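Long-range contacts in Glucose/sorbosone dehydrogenases (Escherichia coli K12, PDB 2G8S), which belongs to the glucose/sorbosone dehydrogenase family, whose fold is a beta-propeller, and carries a bound calcium ion in this model: residues Asp160-Lys165 and Ala189-Tyr194; Arg321-Arg326 and Thr340-Gly345. All coordinates share one frame; numbering follows the deposited sequence.

Interaction 1: residues Asp160-Lys165 and Ala189-Tyr194; sequences DKLQGK and AEIWSY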
ATOM      1  N   ASP A 160      18.519   4.083  12.285  1.00 10.30           N
ATOM      2  CA  ASP A 160      18.588   5.547  12.208  1.00 11.19           C
ATOM      3  C   ASP A 160      17.981   6.125  10.922  1.00 10.87           C
ATOM      4  O   ASP A 160      17.936   7.346  10.743  1.00 11.42           O
ATOM      5  CB  ASP A 160      20.037   6.035  12.372  1.00 11.70           C
ATOM      6  CG  ASP A 160      20.958   5.576  11.240  1.00 15.02           C
ATOM      7  OD1 ASP A 160      20.857   4.417  10.790  1.00 17.67           O
ATOM      8  OD2 ASP A 160      21.834   6.371  10.821  1.00 20.82           O
ATOM      9  N   LYS A 161      17.503   5.243  10.042  1.00 10.38           N
ATOM     10  CA  LYS A 161      16.986   5.636   8.728  1.00 10.48           C
ATOM     11  C   LYS A 161      15.572   5.114   8.521  1.00  9.91           C
ATOM     12  O   LYS A 161      15.241   4.018   8.959  1.00 10.34           O
ATOM     13  CB  LYS A 161      17.891   5.109   7.612  1.00 11.07           C
ATOM     14  CG  LYS A 161      19.317   5.645   7.686  1.00 12.04           C
ATOM     15  CD  LYS A 161      20.141   5.221   6.492  1.00 14.15           C
ATOM     16  CE  LYS A 161      21.631   5.531   6.693  1.00 16.40           C
ATOM     17  NZ  LYS A 161      22.217   4.761   7.830  1.00 17.80           N
ATOM     18  N   LEU A 162      14.752   5.888   7.819  1.00  8.82           N
ATOM     19  CA  LEU A 162      13.352   5.499   7.633  1.00  8.49           C
ATOM     20  C   LEU A 162      13.108   4.744   6.310  1.00  8.35           C
ATOM     21  O   LEU A 162      11.962   4.605   5.848  1.00  8.95           O
ATOM     22  CB  LEU A 162      12.439   6.711   7.816  1.00  8.26           C
ATOM     23  CG  LEU A 162      12.324   7.152   9.285  1.00  8.38           C
ATOM     24  CD1 LEU A 162      11.771   8.580   9.390  1.00  8.70           C
ATOM     25  CD2 LEU A 162      11.465   6.172  10.098  1.00 11.09           C
ATOM     26  N   GLN A 163      14.193   4.208   5.747  1.00  7.60           N
ATOM     27  CA  GLN A 163      14.139   3.330   4.578  1.00  7.13           C
ATOM     28  C   GLN A 163      13.781   1.906   4.980  1.00  6.49           C
ATOM     29  O   GLN A 163      14.357   1.368   5.913  1.00  6.73           O
ATOM     30  CB  GLN A 163      15.515   3.290   3.915  1.00  7.21           C
ATOM     31  CG  GLN A 163      15.763   4.440   2.962  1.00  8.01           C
ATOM     32  CD  GLN A 163      15.883   5.772   3.678  1.00  8.29           C
ATOM     33  OE1 GLN A 163      16.441   5.851   4.775  1.00  8.81           O
ATOM     34  NE2 GLN A 163      15.358   6.827   3.058  1.00  7.62           N
ATOM     35  N   GLY A 164      12.861   1.275   4.254  1.00  6.25           N
ATOM     36  CA  GLY A 164      12.575  -0.149   4.491  1.00  6.33           C
ATOM     37  C   GLY A 164      12.020  -0.420   5.878  1.00  6.21           C
ATOM     38  O   GLY A 164      12.401  -1.401   6.537  1.00  6.30           O
ATOM     39  N   LYS A 165      11.109   0.455   6.301  1.00  6.37           N
ATOM     40  CA  LYS A 165      10.534   0.429   7.642  1.00  6.25           C
ATOM     41  C   LYS A 165       9.027   0.391   7.529  1.00  6.43           C
ATOM     42  O   LYS A 165       8.449   0.996   6.621  1.00  7.05           O
ATOM     43  CB  LYS A 165      10.908   1.683   8.442  1.00  6.88           C
ATOM     44  CG  LYS A 165      12.397   1.905   8.674  1.00  6.55           C
ATOM     45  CD  LYS A 165      13.091   0.694   9.289  1.00  6.62           C
ATOM     46  CE  LYS A 165      14.565   0.990   9.626  1.00  7.12           C
ATOM     47  NZ  LYS A 165      15.415   1.098   8.411  1.00  7.49           N
ATOM     48  N   ALA A 189      12.242   6.828  16.428  1.00 10.67           N
ATOM     49  CA  ALA A 189      11.162   6.390  17.304  1.00 10.30           C
ATOM     50  C   ALA A 189       9.896   5.990  16.550  1.00  9.61           C
ATOM     51  O   ALA A 189       9.047   5.290  17.104  1.00 10.04           O
ATOM     52  CB  ALA A 189      10.834   7.476  18.333  1.00 10.72           C
ATOM     53  N   GLU A 190       9.782   6.432  15.293  1.00  8.96           N
ATOM     54  CA  GLU A 190       8.601   6.133  14.470  1.00  8.80           C
ATOM     55  C   GLU A 190       8.527   4.663  14.042  1.00  8.51           C
ATOM     56  O   GLU A 190       7.459   4.186  13.647  1.00  8.41           O
ATOM     57  CB  GLU A 190       8.584   7.017  13.223  1.00  8.89           C
ATOM     58  CG  GLU A 190       8.516   8.523  13.504  1.00 10.26           C
ATOM     59  CD  GLU A 190       9.875   9.208  13.604  1.00 11.55           C
ATOM     60  OE1 GLU A 190      10.917   8.523  13.714  1.00 10.99           O
ATOM     61  OE2 GLU A 190       9.891  10.461  13.560  1.00 12.58           O
ATOM     62  N   ILE A 191       9.651   3.952  14.128  1.00  8.29           N
ATOM     63  CA  ILE A 191       9.759   2.590  13.586  1.00  8.27           C
ATOM     64  C   ILE A 191       8.992   1.546  14.403  1.00  8.32           C
ATOM     65  O   ILE A 191       9.130   1.466  15.627  1.00  8.40           O
ATOM     66  CB  ILE A 191      11.250   2.162  13.431  1.00  8.27           C
ATOM     67  CG1 ILE A 191      11.959   3.064  12.407  1.00  8.09           C
ATOM     68  CG2 ILE A 191      11.364   0.671  13.027  1.00  9.37           C
ATOM     69  CD1 ILE A 191      13.473   2.978  12.455  1.00  8.36           C
ATOM     70  N   TRP A 192       8.202   0.737  13.698  1.00  7.51           N
ATOM     71  CA  TRP A 192       7.530  -0.424  14.268  1.00  7.43           C
ATOM     72  C   TRP A 192       8.260  -1.710  13.876  1.00  7.47           C
ATOM     73  O   TRP A 192       8.608  -2.509  14.732  1.00  7.93           O
ATOM     74  CB  TRP A 192       6.083  -0.473  13.776  1.00  7.97           C
ATOM     75  CG  TRP A 192       5.195  -1.425  14.518  1.00  8.39           C
ATOM     76  CD1 TRP A 192       4.628  -2.582  14.039  1.00  8.43           C
ATOM     77  CD2 TRP A 192       4.739  -1.287  15.870  1.00  7.87           C
ATOM     78  NE1 TRP A 192       3.848  -3.168  15.012  1.00  8.86           N
ATOM     79  CE2 TRP A 192       3.896  -2.394  16.145  1.00  8.57           C
ATOM     80  CE3 TRP A 192       4.963  -0.336  16.875  1.00  8.36           C
ATOM     81  CZ2 TRP A 192       3.274  -2.570  17.390  1.00  9.19           C
ATOM     82  CZ3 TRP A 192       4.346  -0.510  18.107  1.00  9.03           C
ATOM     83  CH2 TRP A 192       3.514  -1.620  18.356  1.00  9.30           C
ATOM     84  N   SER A 193       8.492  -1.894  12.575  1.00  6.63           N
ATOM     85  CA  SER A 193       9.219  -3.063  12.061  1.00  6.17           C
ATOM     86  C   SER A 193      10.225  -2.594  11.027  1.00  6.19           C
ATOM     87  O   SER A 193      10.082  -1.507  10.457  1.00  6.26           O
ATOM     88  CB  SER A 193       8.266  -4.074  11.401  1.00  6.12           C
ATOM     89  OG  SER A 193       7.160  -4.412  12.234  1.00  6.74           O
ATOM     90  N   TYR A 194      11.230  -3.425  10.760  1.00  5.87           N
ATOM     91  CA  TYR A 194      12.250  -3.062   9.782  1.00  6.31           C
ATOM     92  C   TYR A 194      12.634  -4.245   8.905  1.00  6.51           C
ATOM     93  O   TYR A 194      12.089  -5.329   9.069  1.00  6.41           O
ATOM     94  CB  TYR A 194      13.460  -2.405  10.471  1.00  6.89           C
ATOM     95  CG  TYR A 194      14.249  -3.250  11.454  1.00  7.25           C
ATOM     96  CD1 TYR A 194      15.545  -3.669  11.139  1.00  7.32           C
ATOM     97  CD2 TYR A 194      13.742  -3.564  12.715  1.00  6.50           C
ATOM     98  CE1 TYR A 194      16.300  -4.423  12.034  1.00  7.34           C
ATOM     99  CE2 TYR A 194      14.497  -4.321  13.627  1.00  6.96           C
ATOM    100  CZ  TYR A 194      15.773  -4.744  13.273  1.00  7.70           C
ATOM    101  OH  TYR A 194      16.513  -5.479  14.170  1.00 10.60           O
TER

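Interaction 2: residues Arg321-Arg326 and Thr340-Gly345; sequences RGQRIR and TDESSG. With EDO (1,2-ethanediol), chain F; EDO (1,2-ethanediol), chain I.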
ATOM      1  N   ARG A 321      -7.778 -10.028 -19.230  1.00 11.26           N
ATOM      2  CA  ARG A 321      -7.918  -8.608 -19.587  1.00 10.84           C
ATOM      3  C   ARG A 321      -6.588  -7.944 -19.953  1.00 10.38           C
ATOM      4  O   ARG A 321      -6.574  -6.872 -20.561  1.00 10.85           O
ATOM      5  CB  ARG A 321      -8.602  -7.814 -18.469  1.00 10.63           C
ATOM      6  CG  ARG A 321      -9.988  -8.342 -18.093  1.00 10.11           C
ATOM      7  CD  ARG A 321     -10.738  -7.378 -17.180  1.00 10.97           C
ATOM      8  NE  ARG A 321     -11.415  -6.321 -17.942  1.00 11.94           N
ATOM      9  CZ  ARG A 321     -10.994  -5.063 -18.038  1.00 11.40           C
ATOM     10  NH1 ARG A 321      -9.886  -4.669 -17.412  1.00 11.09           N
ATOM     11  NH2 ARG A 321     -11.691  -4.181 -18.748  1.00 10.95           N
ATOM     12  N   GLY A 322      -5.482  -8.559 -19.541  1.00  9.94           N
ATOM     13  CA  GLY A 322      -4.147  -8.099 -19.914  1.00  9.62           C
ATOM     14  C   GLY A 322      -3.704  -6.780 -19.316  1.00  8.80           C
ATOM     15  O   GLY A 322      -2.802  -6.133 -19.859  1.00  9.18           O
ATOM     16  N   GLN A 323      -4.311  -6.385 -18.192  1.00  8.23           N
ATOM     17  CA  GLN A 323      -4.002  -5.110 -17.546  1.00  8.10           C
ATOM     18  C   GLN A 323      -3.217  -5.298 -16.256  1.00  7.62           C
ATOM     19  O   GLN A 323      -3.559  -6.155 -15.429  1.00  7.50           O
ATOM     20  CB  GLN A 323      -5.287  -4.333 -17.244  1.00  8.80           C
ATOM     21  CG  GLN A 323      -6.217  -4.176 -18.443  1.00  9.59           C
ATOM     22  CD  GLN A 323      -5.577  -3.428 -19.607  1.00 12.38           C
ATOM     23  OE1 GLN A 323      -5.259  -2.237 -19.503  1.00 12.65           O
ATOM     24  NE2 GLN A 323      -5.382  -4.126 -20.724  1.00 13.93           N
ATOM     25  N   ARG A 324      -2.177  -4.484 -16.086  1.00  7.33           N
ATOM     26  CA  ARG A 324      -1.446  -4.438 -14.816  1.00  7.29           C
ATOM     27  C   ARG A 324      -2.411  -4.027 -13.712  1.00  6.39           C
ATOM     28  O   ARG A 324      -3.183  -3.092 -13.891  1.00  6.56           O
ATOM     29  CB  ARG A 324      -0.306  -3.416 -14.892  1.00  7.71           C
ATOM     30  CG  ARG A 324       0.730  -3.674 -15.979  1.00  8.17           C
ATOM     31  CD  ARG A 324       1.610  -2.438 -16.231  1.00  9.18           C
ATOM     32  NE  ARG A 324       2.189  -1.857 -15.017  1.00 10.81           N
ATOM     33  CZ  ARG A 324       3.271  -2.327 -14.392  1.00 11.62           C
ATOM     34  NH1 ARG A 324       3.900  -3.406 -14.849  1.00 12.90           N
ATOM     35  NH2 ARG A 324       3.721  -1.725 -13.297  1.00 12.39           N
ATOM     36  N   ILE A 325      -2.371  -4.713 -12.569  1.00  6.21           N
ATOM     37  CA  ILE A 325      -3.293  -4.404 -11.478  1.00  6.08           C
ATOM     38  C   ILE A 325      -2.576  -3.658 -10.355  1.00  6.05           C
ATOM     39  O   ILE A 325      -1.594  -4.155  -9.799  1.00  6.39           O
ATOM     40  CB  ILE A 325      -3.986  -5.669 -10.928  1.00  6.39           C
ATOM     41  CG1 ILE A 325      -4.700  -6.445 -12.046  1.00  6.06           C
ATOM     42  CG2 ILE A 325      -4.938  -5.302  -9.791  1.00  5.78           C
ATOM     43  CD1 ILE A 325      -5.757  -5.631 -12.817  1.00  7.02           C
ATOM     44  N   ARG A 326      -3.100  -2.482 -10.017  1.00  6.42           N
ATOM     45  CA  ARG A 326      -2.491  -1.610  -9.020  1.00  6.67           C
ATOM     46  C   ARG A 326      -3.127  -1.731  -7.630  1.00  6.75           C
ATOM     47  O   ARG A 326      -2.411  -1.796  -6.626  1.00  6.94           O
ATOM     48  CB  ARG A 326      -2.534  -0.152  -9.510  1.00  7.16           C
ATOM     49  CG  ARG A 326      -2.263   0.926  -8.449  1.00  8.09           C
ATOM     50  CD  ARG A 326      -0.926   0.755  -7.707  1.00 10.96           C
ATOM     51  NE  ARG A 326       0.218   0.941  -8.585  1.00 13.10           N
ATOM     52  CZ  ARG A 326       1.467   0.608  -8.257  1.00 14.24           C
ATOM     53  NH1 ARG A 326       1.729   0.038  -7.087  1.00 13.48           N
ATOM     54  NH2 ARG A 326       2.446   0.821  -9.114  1.00 16.03           N
ATOM     55  N   THR A 340      -6.392  -0.374 -12.282  1.00  7.06           N
ATOM     56  CA  THR A 340      -5.313  -0.877 -13.121  1.00  7.80           C
ATOM     57  C   THR A 340      -4.188   0.151 -13.273  1.00  8.71           C
ATOM     58  O   THR A 340      -4.437   1.363 -13.222  1.00  8.62           O
ATOM     59  CB  THR A 340      -5.820  -1.315 -14.504  1.00  7.85           C
ATOM     60  OG1 THR A 340      -6.212  -0.168 -15.264  1.00  7.37           O
ATOM     61  CG2 THR A 340      -6.997  -2.263 -14.356  1.00  7.47           C
ATOM     62  N   ASP A 341      -2.962  -0.348 -13.459  1.00  9.45           N
ATOM     63  CA  ASP A 341      -1.754   0.484 -13.501  1.00 10.75           C
ATOM     64  C   ASP A 341      -1.360   0.754 -14.946  1.00 11.01           C
ATOM     65  O   ASP A 341      -0.356   0.218 -15.443  1.00 11.22           O
ATOM     66  CB  ASP A 341      -0.597  -0.197 -12.763  1.00 11.29           C
ATOM     67  CG  ASP A 341       0.611   0.711 -12.625  1.00 12.87           C
ATOM     68  OD1 ASP A 341       0.442   1.846 -12.138  1.00 16.68           O
ATOM     69  OD2 ASP A 341       1.730   0.305 -13.009  1.00 14.30           O
ATOM     70  N   GLU A 342      -2.158   1.589 -15.610  1.00 11.04           N
ATOM     71  CA  GLU A 342      -1.993   1.863 -17.037  1.00 11.81           C
ATOM     72  C   GLU A 342      -2.205   3.357 -17.338  1.00 11.92           C
ATOM     73  O   GLU A 342      -2.816   4.075 -16.540  1.00 11.39           O
ATOM     74  CB  GLU A 342      -2.978   1.012 -17.853  1.00 12.12           C
ATOM     75  CG  GLU A 342      -2.935  -0.508 -17.599  1.00 12.29           C
ATOM     76  CD  GLU A 342      -1.726  -1.219 -18.196  1.00 13.87           C
ATOM     77  OE1 GLU A 342      -0.917  -0.574 -18.904  1.00 14.88           O
ATOM     78  OE2 GLU A 342      -1.586  -2.441 -17.953  1.00 12.17           O
ATOM     79  N   SER A 343      -1.674   3.815 -18.476  1.00 12.40           N
ATOM     80  CA  SER A 343      -1.892   5.183 -18.944  0.70 12.70           C
ATOM     81  C   SER A 343      -3.375   5.422 -19.196  1.00 12.68           C
ATOM     82  O   SER A 343      -3.909   6.494 -18.887  1.00 13.38           O
ATOM     83  CB  SER A 343      -1.099   5.435 -20.229  0.70 12.76           C
ATOM     84  OG  SER A 343       0.284   5.268 -19.989  0.70 12.95           O
ATOM     85  N   SER A 344      -4.025   4.411 -19.774  1.00 12.77           N
ATOM     86  CA  SER A 344      -5.475   4.416 -19.922  0.70 13.05           C
ATOM     87  C   SER A 344      -6.057   3.373 -18.964  1.00 12.51           C
ATOM     88  O   SER A 344      -6.631   2.347 -19.370  1.00 13.44           O
ATOM     89  CB  SER A 344      -5.898   4.181 -21.377  0.70 13.35           C
ATOM     90  OG  SER A 344      -7.205   4.685 -21.600  0.70 15.48           O
ATOM     91  N   GLY A 345      -5.883   3.649 -17.676  1.00 11.28           N
ATOM     92  CA  GLY A 345      -6.310   2.762 -16.602  1.00 10.24           C
ATOM     93  C   GLY A 345      -7.808   2.752 -16.358  1.00  9.03           C
ATOM     94  O   GLY A 345      -8.561   3.570 -16.896  1.00  9.00           O
TER
HETATM   95  C1  EDO F3006      -1.206   0.805  -3.907  1.00 15.77           C
HETATM   96  O1  EDO F3006      -2.479   0.407  -4.406  1.00 15.18           O
HETATM   97  C2  EDO F3006      -0.332  -0.409  -3.619  1.00 15.13           C
HETATM   98  O2  EDO F3006      -0.184  -1.158  -4.834  1.00 16.32           O
HETATM   99  C1  EDO I3012     -15.202  -5.555 -19.103  1.00 25.48           C
HETATM  100  O1  EDO I3012     -14.243  -5.140 -20.087  1.00 25.04           O
HETATM  101  C2  EDO I3012     -15.280  -7.074 -19.061  1.00 25.42           C
HETATM  102  O2  EDO I3012     -13.969  -7.604 -18.798  1.00 25.22           O
HETATM  103  O   HOH W   1      -0.754  -4.083 -19.966  1.00 16.03           O
HETATM  104  O   HOH W   2      -6.741  -0.779 -17.775  1.00 14.53           O
HETATM  105  O   HOH W   3       2.765   2.176 -11.112  1.00 34.87           O

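Interaction 1: residues Asp160-Lys165 and Ala189-Tyr194
Lys165 and Tyr194 bring their backbones closest, their CA atoms 4.4 Å apart, where the loop leading into strand 165-170 meets strand 191-194 at Tyr194. No hydrogen bond joins the two segments here; a CA-H...O contact from Lys165 CA to Ser193 O, 3.4 Å, is the nearest to a polar link. The lysine's aliphatic chain does most of the touching. Bent at chi2 (-53°), it lays CD against Tyr194 CB at 3.3 Å, while CE reaches Ile191 CD1 at 3.6 Å. The tyrosine ring leads away, and it is the CB end of the residue that the lysine chain crosses. Past these carbons NZ curls back to its own segment, donating to Gln163 O at 2.7 Å and to Lys161 O at 3.0 Å, the second from above the carbonyl plane; Asp158 O is a further acceptor. Three backbone carbonyls thus hold the ammonium group and fix its position. Leu162 CD2 packs on Ile191 CG1, 3.9 Å away, and this patch continues onto Val167 and Phe119. A classic beta bulge at Trp192 and Ser193, opposite Leu166, breaks the strand. The whole belongs to the outer strand pair, 165-170 with 191-194, of a four-stranded antiparallel sheet, a blade of the beta-propeller.

Interaction 2: residues Arg321-Arg326 and Thr340-Gly345
Two backbone N-H groups hold the segments together where Arg324 passes Asp341 and Glu342. Asp341 N donates to Arg324 O at 2.8 Å, and Arg324 N gives its hydrogen to Glu342 OE2, also at 2.8 Å and fairly straight (164°), meeting the carboxylate on its anti side. A water bridges the same OE2 to Gly322 O. The ionic part centres on Asp341, whose carboxylate lies between two arginines. Arg324 grips OD2 side-on with NE (3.0 Å) and NH2 (2.9 Å), OD2 lying in the guanidinium plane; the bend at chi3 (50°) turns that edge to the acid. Arg326 reaches OD1 more loosely, by a long salt bridge from NE, 3.7 Å, and through a water on NH2, its guanidinium nearly perpendicular to the carboxylate (87°). Such flanking charges would be expected to keep Asp341 ionised. Apolar contact is slight: Thr340 CG2 meets Ile325 CD1 and Gln323 CB, each at 3.9 Å, while Thr340 OG1 turns to Glu346 N and a water shared with Gln323 OE1. Ile325 and Thr340 form an antiparallel non-hydrogen-bonded pair where strand 325-330 begins and strand 336-340 ends, part of a four-stranded propeller blade completed by the N-terminal strand 8-17.

Both contacts sit at the ends of antiparallel strand pairs, but in different sheets on opposite sides of the chain's centre, about 31 Å apart between centres and about 15 Å at their nearest atoms. They share no strand or side chain. Interaction 1 is buried: hydrocarbon carries it between the segments, and its lysine spends its charge on carbonyls of its own loop. Interaction 2 is only partly buried, and it relies on ions and water, with a salt-bridge network and direct hydrogen bonds from backbone N-H groups. Bound 1,2-ethanediol touches Arg321 and Arg326; in interaction 1 the Ser193 side chain is about 10 Å from the calcium ion.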